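Local structure of malonyl CoA-acyl carrier protein transacylase (Burkholderia pseudomallei 1710b, 3EZO) at residues F13-Q18 and A78-W83; D40-A45 and D115-V120; G51-D56 and D60-T65. The protein probably catalyses transfer of the malonyl group from malonyl-CoA to holo acyl carrier protein, giving malonyl-ACP and free CoA. All coordinates share one frame; numbering follows the deposited sequence.

Interaction 1. Residues F13-Q18 and A78-W83; sequences FVFPGQ and ACYRAW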
ATOM      1  N   PHE A  13       3.395   0.841  13.265  1.00 13.58           N
ATOM      2  CA  PHE A  13       2.747  -0.138  12.431  1.00 13.91           C
ATOM      3  C   PHE A  13       2.790   0.354  10.977  1.00 12.94           C
ATOM      4  O   PHE A  13       2.431   1.513  10.695  1.00 11.35           O
ATOM      5  CB  PHE A  13       1.302  -0.346  12.894  1.00 14.45           C
ATOM      6  CG  PHE A  13       1.126  -1.467  13.907  1.00 16.79           C
ATOM      7  CD1 PHE A  13       2.132  -1.816  14.792  1.00 19.43           C
ATOM      8  CD2 PHE A  13      -0.076  -2.139  14.000  1.00 19.00           C
ATOM      9  CE1 PHE A  13       1.936  -2.863  15.727  1.00 21.43           C
ATOM     10  CE2 PHE A  13      -0.272  -3.180  14.940  1.00 18.46           C
ATOM     11  CZ  PHE A  13       0.732  -3.534  15.779  1.00 19.23           C
ATOM     12  N   VAL A  14       3.212  -0.531  10.071  1.00 11.77           N
ATOM     13  CA  VAL A  14       3.104  -0.281   8.635  1.00 11.29           C
ATOM     14  C   VAL A  14       2.149  -1.297   7.997  1.00 11.92           C
ATOM     15  O   VAL A  14       2.197  -2.491   8.322  1.00 12.33           O
ATOM     16  CB  VAL A  14       4.516  -0.258   7.955  1.00 11.74           C
ATOM     17  CG1 VAL A  14       5.366   0.865   8.579  1.00 10.70           C
ATOM     18  CG2 VAL A  14       5.269  -1.618   8.049  1.00  8.42           C
ATOM     19  N   PHE A  15       1.280  -0.821   7.100  1.00 11.56           N
ATOM     20  CA  PHE A  15       0.189  -1.621   6.524  1.00 11.57           C
ATOM     21  C   PHE A  15       0.421  -1.866   5.010  1.00 11.13           C
ATOM     22  O   PHE A  15       0.702  -0.932   4.250  1.00 11.02           O
ATOM     23  CB  PHE A  15      -1.153  -0.945   6.744  1.00 11.53           C
ATOM     24  CG  PHE A  15      -1.522  -0.778   8.193  1.00 11.90           C
ATOM     25  CD1 PHE A  15      -2.264  -1.747   8.855  1.00 12.40           C
ATOM     26  CD2 PHE A  15      -1.127   0.335   8.894  1.00 11.67           C
ATOM     27  CE1 PHE A  15      -2.585  -1.605  10.202  1.00 12.66           C
ATOM     28  CE2 PHE A  15      -1.462   0.496  10.248  1.00 11.87           C
ATOM     29  CZ  PHE A  15      -2.204  -0.452  10.887  1.00 13.87           C
ATOM     30  N   PRO A  16       0.320  -3.135   4.571  1.00 11.78           N
ATOM     31  CA  PRO A  16       0.569  -3.521   3.164  1.00 11.47           C
ATOM     32  C   PRO A  16      -0.554  -3.136   2.191  1.00 11.45           C
ATOM     33  O   PRO A  16      -1.662  -2.834   2.581  1.00 11.47           O
ATOM     34  CB  PRO A  16       0.741  -5.049   3.255  1.00 12.02           C
ATOM     35  CG  PRO A  16      -0.132  -5.440   4.438  1.00 11.83           C
ATOM     36  CD  PRO A  16      -0.025  -4.296   5.415  1.00 11.32           C
ATOM     37  N   GLY A  17      -0.241  -3.096   0.907  1.00 12.93           N
ATOM     38  CA  GLY A  17      -1.250  -2.843  -0.106  1.00 12.84           C
ATOM     39  C   GLY A  17      -1.351  -4.005  -1.058  1.00 13.36           C
ATOM     40  O   GLY A  17      -1.059  -5.164  -0.676  1.00 13.21           O
ATOM     41  N   GLN A  18      -1.749  -3.695  -2.299  1.00 13.98           N
ATOM     42  CA  GLN A  18      -1.961  -4.692  -3.321  1.00 15.77           C
ATOM     43  C   GLN A  18      -0.706  -5.488  -3.558  1.00 16.21           C
ATOM     44  O   GLN A  18       0.388  -4.940  -3.581  1.00 16.38           O
ATOM     45  CB  GLN A  18      -2.295  -4.051  -4.672  1.00 16.44           C
ATOM     46  CG  GLN A  18      -3.670  -3.635  -4.850  1.00 20.82           C
ATOM     47  CD  GLN A  18      -3.903  -2.968  -6.239  1.00 23.30           C
ATOM     48  OE1 GLN A  18      -4.345  -1.826  -6.314  1.00 26.93           O
ATOM     49  NE2 GLN A  18      -3.608  -3.690  -7.308  1.00 25.30           N
ATOM     50  N   ALA A  78      -8.265  -6.274   9.898  1.00 13.36           N
ATOM     51  CA  ALA A  78      -8.607  -7.414  10.731  1.00 13.41           C
ATOM     52  C   ALA A  78      -7.474  -7.696  11.668  1.00 13.24           C
ATOM     53  O   ALA A  78      -7.686  -7.977  12.850  1.00 14.01           O
ATOM     54  CB  ALA A  78      -8.913  -8.676   9.856  1.00 12.71           C
ATOM     55  N   CYS A  79      -6.259  -7.646  11.142  1.00 13.15           N
ATOM     56  CA  CYS A  79      -5.083  -7.958  11.920  1.00 13.67           C
ATOM     57  C   CYS A  79      -4.841  -6.905  13.001  1.00 13.22           C
ATOM     58  O   CYS A  79      -4.396  -7.236  14.125  1.00 13.68           O
ATOM     59  CB  CYS A  79      -3.851  -8.087  11.039  1.00 14.08           C
ATOM     60  SG  CYS A  79      -3.764  -9.554  10.005  1.00 16.12           S
ATOM     61  N   TYR A  80      -5.166  -5.667  12.680  1.00 12.46           N
ATOM     62  CA  TYR A  80      -5.051  -4.562  13.635  1.00 12.62           C
ATOM     63  C   TYR A  80      -6.049  -4.721  14.757  1.00 12.47           C
ATOM     64  O   TYR A  80      -5.694  -4.539  15.921  1.00 11.98           O
ATOM     65  CB  TYR A  80      -5.193  -3.177  12.966  1.00 12.46           C
ATOM     66  CG  TYR A  80      -4.888  -2.024  13.928  1.00 14.56           C
ATOM     67  CD1 TYR A  80      -3.595  -1.754  14.298  1.00 16.46           C
ATOM     68  CD2 TYR A  80      -5.901  -1.272  14.505  1.00 16.83           C
ATOM     69  CE1 TYR A  80      -3.289  -0.740  15.177  1.00 18.58           C
ATOM     70  CE2 TYR A  80      -5.613  -0.244  15.405  1.00 17.90           C
ATOM     71  CZ  TYR A  80      -4.303   0.001  15.740  1.00 19.98           C
ATOM     72  OH  TYR A  80      -3.959   0.997  16.623  1.00 23.83           O
ATOM     73  N   ARG A  81      -7.302  -5.039  14.407  1.00 12.01           N
ATOM     74  CA  ARG A  81      -8.332  -5.268  15.400  1.00 12.34           C
ATOM     75  C   ARG A  81      -7.969  -6.486  16.310  1.00 12.19           C
ATOM     76  O   ARG A  81      -8.219  -6.443  17.502  1.00 12.65           O
ATOM     77  CB  ARG A  81      -9.724  -5.418  14.735  1.00 12.79           C
ATOM     78  CG  ARG A  81     -10.420  -4.107  14.363  1.00 12.91           C
ATOM     79  CD  ARG A  81     -11.745  -4.338  13.706  1.00 12.83           C
ATOM     80  NE  ARG A  81     -12.595  -3.151  13.552  1.00 11.82           N
ATOM     81  CZ  ARG A  81     -13.696  -3.123  12.803  1.00 15.39           C
ATOM     82  NH1 ARG A  81     -14.051  -4.187  12.103  1.00 18.15           N
ATOM     83  NH2 ARG A  81     -14.443  -2.040  12.693  1.00 14.84           N
ATOM     84  N   ALA A  82      -7.361  -7.538  15.766  1.00 12.43           N
ATOM     85  CA  ALA A  82      -6.881  -8.700  16.581  1.00 12.13           C
ATOM     86  C   ALA A  82      -5.783  -8.287  17.554  1.00 13.14           C
ATOM     87  O   ALA A  82      -5.695  -8.776  18.702  1.00 12.45           O
ATOM     88  CB  ALA A  82      -6.361  -9.791  15.686  1.00 11.83           C
ATOM     89  N   TRP A  83      -4.892  -7.423  17.079  1.00 12.94           N
ATOM     90  CA  TRP A  83      -3.843  -6.878  17.932  1.00 13.41           C
ATOM     91  C   TRP A  83      -4.481  -6.192  19.153  1.00 14.22           C
ATOM     92  O   TRP A  83      -4.093  -6.446  20.276  1.00 14.55           O
ATOM     93  CB  TRP A  83      -2.944  -5.937  17.130  1.00 12.98           C
ATOM     94  CG  TRP A  83      -1.970  -5.126  17.924  1.00 11.07           C
ATOM     95  CD1 TRP A  83      -2.151  -3.873  18.364  1.00 10.81           C
ATOM     96  CD2 TRP A  83      -0.658  -5.513  18.333  1.00 10.15           C
ATOM     97  NE1 TRP A  83      -1.030  -3.423  19.013  1.00 13.26           N
ATOM     98  CE2 TRP A  83      -0.098  -4.423  19.016  1.00 11.61           C
ATOM     99  CE3 TRP A  83       0.091  -6.680  18.203  1.00 10.92           C
ATOM    100  CZ2 TRP A  83       1.174  -4.455  19.555  1.00 11.73           C
ATOM    101  CZ3 TRP A  83       1.349  -6.721  18.733  1.00 13.77           C
ATOM    102  CH2 TRP A  83       1.890  -5.604  19.410  1.00 13.11           C
TER

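Interaction 2. Residues D40-A45 and D115-V120; sequences DEASDA and DALPLV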
ATOM      1  N   ASP A  40     -17.325  -9.895   8.496  1.00 13.36           N
ATOM      2  CA  ASP A  40     -18.770  -9.678   8.382  1.00 15.21           C
ATOM      3  C   ASP A  40     -19.069  -8.247   7.998  1.00 13.98           C
ATOM      4  O   ASP A  40     -19.924  -7.992   7.144  1.00 13.43           O
ATOM      5  CB  ASP A  40     -19.507 -10.015   9.665  1.00 17.22           C
ATOM      6  CG  ASP A  40     -19.741 -11.518   9.828  1.00 24.32           C
ATOM      7  OD1 ASP A  40     -20.089 -12.180   8.829  1.00 32.20           O
ATOM      8  OD2 ASP A  40     -19.604 -12.030  10.968  1.00 33.05           O
ATOM      9  N   GLU A  41     -18.378  -7.314   8.636  1.00 13.20           N
ATOM     10  CA  GLU A  41     -18.597  -5.889   8.348  1.00 12.82           C
ATOM     11  C   GLU A  41     -18.247  -5.588   6.890  1.00 11.01           C
ATOM     12  O   GLU A  41     -18.991  -4.893   6.183  1.00 10.84           O
ATOM     13  CB  GLU A  41     -17.762  -5.026   9.322  1.00 12.84           C
ATOM     14  CG  GLU A  41     -17.849  -3.541   9.006  1.00 15.34           C
ATOM     15  CD  GLU A  41     -17.157  -2.601  10.057  1.00 16.31           C
ATOM     16  OE1 GLU A  41     -16.386  -3.063  10.960  1.00 14.42           O
ATOM     17  OE2 GLU A  41     -17.443  -1.384   9.942  1.00 17.86           O
ATOM     18  N   ALA A  42     -17.114  -6.106   6.444  1.00 10.61           N
ATOM     19  CA  ALA A  42     -16.692  -5.936   5.050  1.00 11.45           C
ATOM     20  C   ALA A  42     -17.735  -6.495   4.044  1.00 12.06           C
ATOM     21  O   ALA A  42     -18.091  -5.822   3.042  1.00 12.71           O
ATOM     22  CB  ALA A  42     -15.305  -6.557   4.817  1.00 10.23           C
ATOM     23  N   SER A  43     -18.263  -7.692   4.323  1.00 13.09           N
ATOM     24  CA  SER A  43     -19.303  -8.332   3.442  1.00 13.68           C
ATOM     25  C   SER A  43     -20.568  -7.501   3.431  1.00 15.08           C
ATOM     26  O   SER A  43     -21.217  -7.252   2.382  1.00 14.40           O
ATOM     27  CB  SER A  43     -19.619  -9.768   3.919  1.00 13.70           C
ATOM     28  OG  SER A  43     -18.427 -10.570   3.958  1.00 13.46           O
ATOM     29  N   ASP A  44     -20.945  -7.031   4.612  1.00 16.26           N
ATOM     30  CA  ASP A  44     -22.113  -6.164   4.665  1.00 17.37           C
ATOM     31  C   ASP A  44     -21.881  -4.881   3.843  1.00 16.62           C
ATOM     32  O   ASP A  44     -22.780  -4.464   3.121  1.00 16.69           O
ATOM     33  CB  ASP A  44     -22.497  -5.844   6.113  1.00 19.03           C
ATOM     34  CG  ASP A  44     -23.584  -4.774   6.202  1.00 24.92           C
ATOM     35  OD1 ASP A  44     -24.629  -4.898   5.524  1.00 32.95           O
ATOM     36  OD2 ASP A  44     -23.403  -3.787   6.950  1.00 34.99           O
ATOM     37  N   ALA A  45     -20.702  -4.254   3.960  1.00 15.33           N
ATOM     38  CA  ALA A  45     -20.429  -3.033   3.190  1.00 14.88           C
ATOM     39  C   ALA A  45     -20.346  -3.297   1.664  1.00 14.36           C
ATOM     40  O   ALA A  45     -20.831  -2.506   0.883  1.00 13.87           O
ATOM     41  CB  ALA A  45     -19.147  -2.352   3.691  1.00 14.17           C
ATOM     42  N   ASP A 115     -16.559   3.273   6.195  1.00 15.38           N
ATOM     43  CA  ASP A 115     -16.437   4.214   5.068  1.00 15.54           C
ATOM     44  C   ASP A 115     -15.276   3.878   4.164  1.00 13.88           C
ATOM     45  O   ASP A 115     -15.332   4.125   2.957  1.00 16.01           O
ATOM     46  CB  ASP A 115     -16.303   5.669   5.544  1.00 14.47           C
ATOM     47  CG  ASP A 115     -17.503   6.105   6.356  1.00 18.54           C
ATOM     48  OD1 ASP A 115     -18.581   5.465   6.212  1.00 20.28           O
ATOM     49  OD2 ASP A 115     -17.368   7.058   7.149  1.00 19.92           O
ATOM     50  N   ALA A 116     -14.232   3.322   4.734  1.00 12.61           N
ATOM     51  CA  ALA A 116     -13.041   3.010   3.970  1.00 11.53           C
ATOM     52  C   ALA A 116     -13.295   1.910   2.924  1.00 10.63           C
ATOM     53  O   ALA A 116     -12.622   1.841   1.896  1.00  9.74           O
ATOM     54  CB  ALA A 116     -11.877   2.638   4.895  1.00 10.78           C
ATOM     55  N   LEU A 117     -14.286   1.067   3.183  1.00 11.19           N
ATOM     56  CA  LEU A 117     -14.538  -0.082   2.332  1.00 10.14           C
ATOM     57  C   LEU A 117     -15.001   0.340   0.914  1.00 10.05           C
ATOM     58  O   LEU A 117     -14.309   0.036  -0.053  1.00  9.14           O
ATOM     59  CB  LEU A 117     -15.484  -1.072   3.053  1.00 10.44           C
ATOM     60  CG  LEU A 117     -14.812  -1.911   4.144  1.00 11.68           C
ATOM     61  CD1 LEU A 117     -15.826  -2.356   5.224  1.00  9.27           C
ATOM     62  CD2 LEU A 117     -14.037  -3.107   3.556  1.00 10.42           C
ATOM     63  N   PRO A 118     -16.127   1.078   0.782  1.00  9.91           N
ATOM     64  CA  PRO A 118     -16.506   1.518  -0.567  1.00 10.34           C
ATOM     65  C   PRO A 118     -15.526   2.561  -1.151  1.00 10.91           C
ATOM     66  O   PRO A 118     -15.422   2.696  -2.369  1.00 11.73           O
ATOM     67  CB  PRO A 118     -17.904   2.083  -0.378  1.00 10.66           C
ATOM     68  CG  PRO A 118     -17.959   2.488   1.139  1.00 10.67           C
ATOM     69  CD  PRO A 118     -17.106   1.474   1.812  1.00 10.21           C
ATOM     70  N   LEU A 119     -14.748   3.233  -0.298  1.00 11.36           N
ATOM     71  CA  LEU A 119     -13.784   4.218  -0.775  1.00 10.35           C
ATOM     72  C   LEU A 119     -12.694   3.524  -1.568  1.00  9.72           C
ATOM     73  O   LEU A 119     -12.363   3.974  -2.647  1.00  8.87           O
ATOM     74  CB  LEU A 119     -13.195   5.031   0.393  1.00 10.61           C
ATOM     75  CG  LEU A 119     -11.950   5.941   0.196  1.00  9.34           C
ATOM     76  CD1 LEU A 119     -12.086   7.008  -0.921  1.00  9.09           C
ATOM     77  CD2 LEU A 119     -11.563   6.628   1.552  1.00  7.10           C
ATOM     78  N   VAL A 120     -12.138   2.428  -1.045  1.00  9.65           N
ATOM     79  CA  VAL A 120     -11.052   1.751  -1.728  1.00  9.34           C
ATOM     80  C   VAL A 120     -11.543   0.918  -2.899  1.00 10.09           C
ATOM     81  O   VAL A 120     -10.816   0.756  -3.874  1.00  9.09           O
ATOM     82  CB  VAL A 120     -10.131   0.949  -0.797  1.00  9.96           C
ATOM     83  CG1 VAL A 120      -9.673   1.848   0.338  1.00  9.64           C
ATOM     84  CG2 VAL A 120     -10.839  -0.336  -0.279  1.00  7.29           C
TER

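Interaction 3. Residues G51-D56 and D60-T65; sequences GKLIAD and DELNLT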
ATOM      1  N   GLY A  51     -15.000 -12.952   3.538  1.00 13.83           N
ATOM      2  CA  GLY A  51     -14.395 -14.141   4.138  1.00 13.98           C
ATOM      3  C   GLY A  51     -14.171 -15.316   3.187  1.00 13.69           C
ATOM      4  O   GLY A  51     -13.080 -15.907   3.163  1.00 13.18           O
ATOM      5  N   LYS A  52     -15.203 -15.707   2.456  1.00 15.05           N
ATOM      6  CA  LYS A  52     -15.071 -16.845   1.547  1.00 16.73           C
ATOM      7  C   LYS A  52     -14.245 -16.468   0.300  1.00 16.13           C
ATOM      8  O   LYS A  52     -13.429 -17.276  -0.155  1.00 15.88           O
ATOM      9  CB  LYS A  52     -16.413 -17.431   1.138  1.00 18.37           C
ATOM     10  CG  LYS A  52     -17.198 -18.133   2.256  1.00 23.11           C
ATOM     11  CD  LYS A  52     -16.667 -19.556   2.538  1.00 30.00           C
ATOM     12  CE  LYS A  52     -17.336 -20.211   3.793  1.00 31.12           C
ATOM     13  NZ  LYS A  52     -18.489 -21.064   3.425  1.00 34.81           N
ATOM     14  N   LEU A  53     -14.388 -15.230  -0.185  1.00 15.18           N
ATOM     15  CA  LEU A  53     -13.534 -14.746  -1.290  1.00 14.91           C
ATOM     16  C   LEU A  53     -12.071 -14.930  -0.942  1.00 14.70           C
ATOM     17  O   LEU A  53     -11.296 -15.494  -1.716  1.00 14.89           O
ATOM     18  CB  LEU A  53     -13.847 -13.271  -1.660  1.00 14.47           C
ATOM     19  CG  LEU A  53     -12.888 -12.586  -2.650  1.00 14.63           C
ATOM     20  CD1 LEU A  53     -12.880 -13.311  -4.021  1.00 13.57           C
ATOM     21  CD2 LEU A  53     -13.192 -11.072  -2.801  1.00 12.80           C
ATOM     22  N   ILE A  54     -11.690 -14.498   0.259  1.00 14.80           N
ATOM     23  CA  ILE A  54     -10.314 -14.649   0.725  1.00 13.51           C
ATOM     24  C   ILE A  54      -9.945 -16.105   0.966  1.00 14.32           C
ATOM     25  O   ILE A  54      -8.861 -16.556   0.591  1.00 15.14           O
ATOM     26  CB  ILE A  54     -10.053 -13.782   2.004  1.00 14.07           C
ATOM     27  CG1 ILE A  54     -10.243 -12.275   1.661  1.00 13.68           C
ATOM     28  CG2 ILE A  54      -8.669 -14.137   2.632  1.00  8.99           C
ATOM     29  CD1 ILE A  54     -10.169 -11.271   2.885  1.00 14.90           C
ATOM     30  N   ALA A  55     -10.825 -16.856   1.614  1.00 15.43           N
ATOM     31  CA  ALA A  55     -10.485 -18.221   2.035  1.00 15.06           C
ATOM     32  C   ALA A  55     -10.408 -19.157   0.845  1.00 15.72           C
ATOM     33  O   ALA A  55      -9.558 -20.035   0.812  1.00 15.65           O
ATOM     34  CB  ALA A  55     -11.520 -18.762   3.052  1.00 14.98           C
ATOM     35  N   ASP A  56     -11.308 -18.974  -0.123  1.00 16.74           N
ATOM     36  CA  ASP A  56     -11.474 -19.937  -1.214  1.00 17.36           C
ATOM     37  C   ASP A  56     -11.131 -19.367  -2.587  1.00 18.50           C
ATOM     38  O   ASP A  56     -10.918 -20.128  -3.530  1.00 18.96           O
ATOM     39  CB  ASP A  56     -12.899 -20.457  -1.227  1.00 17.72           C
ATOM     40  CG  ASP A  56     -13.279 -21.168   0.061  1.00 19.06           C
ATOM     41  OD1 ASP A  56     -12.396 -21.747   0.741  1.00 22.46           O
ATOM     42  OD2 ASP A  56     -14.471 -21.124   0.395  1.00 25.02           O
ATOM     43  N   ASP A  60      -8.059 -15.873  -9.276  1.00 19.43           N
ATOM     44  CA  ASP A  60      -8.400 -14.918 -10.352  1.00 19.42           C
ATOM     45  C   ASP A  60      -9.435 -13.883  -9.891  1.00 18.92           C
ATOM     46  O   ASP A  60      -9.341 -12.718 -10.257  1.00 18.91           O
ATOM     47  CB  ASP A  60      -8.758 -15.594 -11.716  1.00 19.24           C
ATOM     48  CG  ASP A  60     -10.052 -16.396 -11.697  1.00 20.54           C
ATOM     49  OD1 ASP A  60     -10.638 -16.615 -10.614  1.00 24.82           O
ATOM     50  OD2 ASP A  60     -10.509 -16.827 -12.795  1.00 23.57           O
ATOM     51  N   GLU A  61     -10.356 -14.294  -9.017  1.00 18.40           N
ATOM     52  CA  GLU A  61     -11.278 -13.346  -8.360  1.00 17.92           C
ATOM     53  C   GLU A  61     -10.550 -12.489  -7.323  1.00 18.09           C
ATOM     54  O   GLU A  61     -10.760 -11.301  -7.254  1.00 16.89           O
ATOM     55  CB  GLU A  61     -12.436 -14.083  -7.672  1.00 18.27           C
ATOM     56  CG  GLU A  61     -13.220 -15.016  -8.573  1.00 17.40           C
ATOM     57  CD  GLU A  61     -13.784 -14.358  -9.803  1.00 17.76           C
ATOM     58  OE1 GLU A  61     -14.197 -13.181  -9.738  1.00 17.02           O
ATOM     59  OE2 GLU A  61     -13.888 -15.055 -10.856  1.00 21.47           O
ATOM     60  N   LEU A  62      -9.713 -13.114  -6.496  1.00 19.34           N
ATOM     61  CA  LEU A  62      -9.074 -12.423  -5.390  1.00 19.89           C
ATOM     62  C   LEU A  62      -8.145 -11.355  -5.946  1.00 21.28           C
ATOM     63  O   LEU A  62      -7.962 -10.284  -5.326  1.00 22.02           O
ATOM     64  CB  LEU A  62      -8.278 -13.395  -4.510  1.00 19.78           C
ATOM     65  CG  LEU A  62      -7.681 -12.862  -3.198  1.00 18.33           C
ATOM     66  CD1 LEU A  62      -8.760 -12.492  -2.169  1.00 15.96           C
ATOM     67  CD2 LEU A  62      -6.677 -13.844  -2.602  1.00 17.21           C
ATOM     68  N   ASN A  63      -7.540 -11.657  -7.099  1.00 21.28           N
ATOM     69  CA  ASN A  63      -6.607 -10.728  -7.739  1.00 21.67           C
ATOM     70  C   ASN A  63      -7.223  -9.678  -8.670  1.00 20.65           C
ATOM     71  O   ASN A  63      -6.491  -8.915  -9.268  1.00 22.19           O
ATOM     72  CB  ASN A  63      -5.565 -11.479  -8.548  1.00 21.42           C
ATOM     73  CG  ASN A  63      -4.684 -12.316  -7.729  1.00 21.82           C
ATOM     74  OD1 ASN A  63      -4.492 -12.115  -6.529  1.00 24.59           O
ATOM     75  ND2 ASN A  63      -4.094 -13.274  -8.379  1.00 24.77           N
ATOM     76  N   LEU A  64      -8.525  -9.612  -8.823  1.00 19.87           N
ATOM     77  CA  LEU A  64      -9.096  -8.460  -9.525  1.00 19.53           C
ATOM     78  C   LEU A  64      -8.895  -7.238  -8.615  1.00 20.37           C
ATOM     79  O   LEU A  64      -9.289  -7.281  -7.456  1.00 19.46           O
ATOM     80  CB  LEU A  64     -10.582  -8.637  -9.769  1.00 19.05           C
ATOM     81  CG  LEU A  64     -11.016  -9.887 -10.543  1.00 18.79           C
ATOM     82  CD1 LEU A  64     -12.517  -9.975 -10.537  1.00 14.88           C
ATOM     83  CD2 LEU A  64     -10.440  -9.842 -11.951  1.00 17.53           C
ATOM     84  N   THR A  65      -8.330  -6.150  -9.137  1.00 20.84           N
ATOM     85  CA  THR A  65      -7.943  -5.012  -8.287  1.00 20.74           C
ATOM     86  C   THR A  65      -9.111  -4.427  -7.502  1.00 19.74           C
ATOM     87  O   THR A  65      -8.937  -4.016  -6.362  1.00 19.99           O
ATOM     88  CB  THR A  65      -7.241  -3.894  -9.093  1.00 21.50           C
ATOM     89  OG1 THR A  65      -8.226  -3.170  -9.842  1.00 24.40           O
ATOM     90  CG2 THR A  65      -6.179  -4.483 -10.021  1.00 20.84           C
TER

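Interaction 1. Residues F13-Q18 and A78-W83
The indole NE1 of Trp83 is hydrogen-bonded to Ala89 O, a tie that limits how the ring can turn while Phe13 presses against its face. CZ of Phe13 stands 3.4 Å above the plane of the Trp83 ring system, over its centre, and comes to 3.5 Å from Trp83 CE2. This is an edge-to-face pair, the edge of Phe13 directed at the five-membered ring, with planes at 62°. Trp83 reaches the strand because its CG extends anti to the backbone N (chi1 170°). Phe13 also meets Tyr80: its CD2 lies 3.6 Å from Tyr80 CD1, near the Tyr80 ring plane, and the two rings are almost perpendicular, at 85°. The four aromatic residues illustrate how a beta-alpha-beta crossover is closed. Helix 65-85 is the last and longest helix in the connection between the neighbouring parallel strands 11-15 and 93-96 and runs roughly antiparallel to the first of them, its axis 11.1 Å from that of the strand at the closest approach of the two segments. Phe15, two residues beyond Phe13, turns its edge toward the face of Tyr80 in an offset edge-to-face pair, with Phe15 CZ 3.9 Å from Tyr80 CD1. The side chain of Phe15 also touches the Gly96-Ser98-Gly100 turn, probably the nucleophile elbow that carries the predicted active-site serine, and packs on Ala104 of helix 99-107.

Interaction 2. Residues D40-A45 and D115-V120
Helix-on-helix packing in the helical layer of this acyltransferase domain sets Leu117 of helix 113-128 against Ala42 and Ala45 of helix 33-46. The short segments cross at -53° with their axes 9.6 Å apart, and small residues on one side facing a single branched one on the other make this a compact example of such an interface. Both methyls of Leu117 take part. CD1 does most of the touching, settling 3.7 Å from Ala45 CB and equally near Ala42 CA, in the hollow between two successive turns of the helix. CD2, set across the helix from CD1, meets Ala42 CB at 3.9 Å, while the stem of the leucine also counts, its CB lying 3.9 Å from Ala45 CB. With CG of Leu117 anti to the carbonyl carbon (chi1 -76°), both methyls are turned toward Ala42. Glu41 contributes its aliphatic CG, 4.4 Å from Leu117 CD1, at the margin; its carboxylate is engaged elsewhere, in a salt bridge to Arg81. Pro118 cannot donate a backbone N-H, and helix 113-128 kinks there; the following bond, Leu119 N to Asp115 O, is weak at 3.4 Å. Leu117 further rests on Leu73 and Thr74 of helix 65-85, and Ala42 touches Thr74 as well, so Leu117 is held between helices 33-46 and 65-85. An angle near -50° is the one expected when ridges of residues four apart on both helices interdigitate, and the contact is consistent with such helix-helix packing within the layer of helices.

Interaction 3. Residues G51-D56 and D60-T65
Leu53 and Leu62 pack against each other between two consecutive short helices, 50-56 and 59-62, joined by a short link; Leu53 CA and Leu62 CA are 6.5 Å apart. Both leucines adopt the same conformation, CG anti to the backbone N and close to the carbonyl carbon, with chi1 of 171° for Leu53 and -173° for Leu62. This extends each branch across the gap, although neither CB is aimed directly at the opposite helix. Leu53 sends CD1 to the base of the Glu61 side chain, 3.8 Å from Glu61 CB, and to 4.0 Å from Leu62 N. Leu62 answers with its own CD1, which reaches helix 50-56 at Ile54 CA (3.9 Å) and Leu53 O (4.0 Å), so each methyl packs partly against main chain. Ile54 starts its side chain away from the second helix, yet its CG1 branch still flanks Leu62 CD1 at 4.1 Å. Glu61 takes part through CB alone: its chain bends at chi2 (-56°), and the carboxylate leads away from the apolar contact. Val71 of helix 65-85 touches Leu53, Ile54 and Leu62, and Val23 packs on Leu62. The carbonyls of Glu61 and Leu62 accept hydrogen bonds from the side chains of Asn67 and Thr68, respectively. Past the last turn, Leu64, the N-cap residue of helix 65-85, returns a backbone bond from its N to Glu61 O at 3.2 Å.

From the N terminus the chain first lays down central strand 11-15, then helices 33-46, 50-56 and 59-62, before entering long helix 65-85. Interaction 3 closes the shortest loop, only a few residues long, and is nested inside the loops closed by both other contacts. Interaction 1 closes next, as the end of helix 65-85 comes back over the strand. Interaction 2 crosses it: residues 40-45 lie inside that loop, whereas 115-120 follow strand 93-96 and helix 99-107. The contacts thus tie strand 11-15 to helix 65-85, helix 33-46 to helix 113-128, and helix 50-56 to helix 59-62. The Arg81-Glu41 salt bridge joins interactions 1 and 2, and light packing of Gln18 on Thr65 connects 1 and 3.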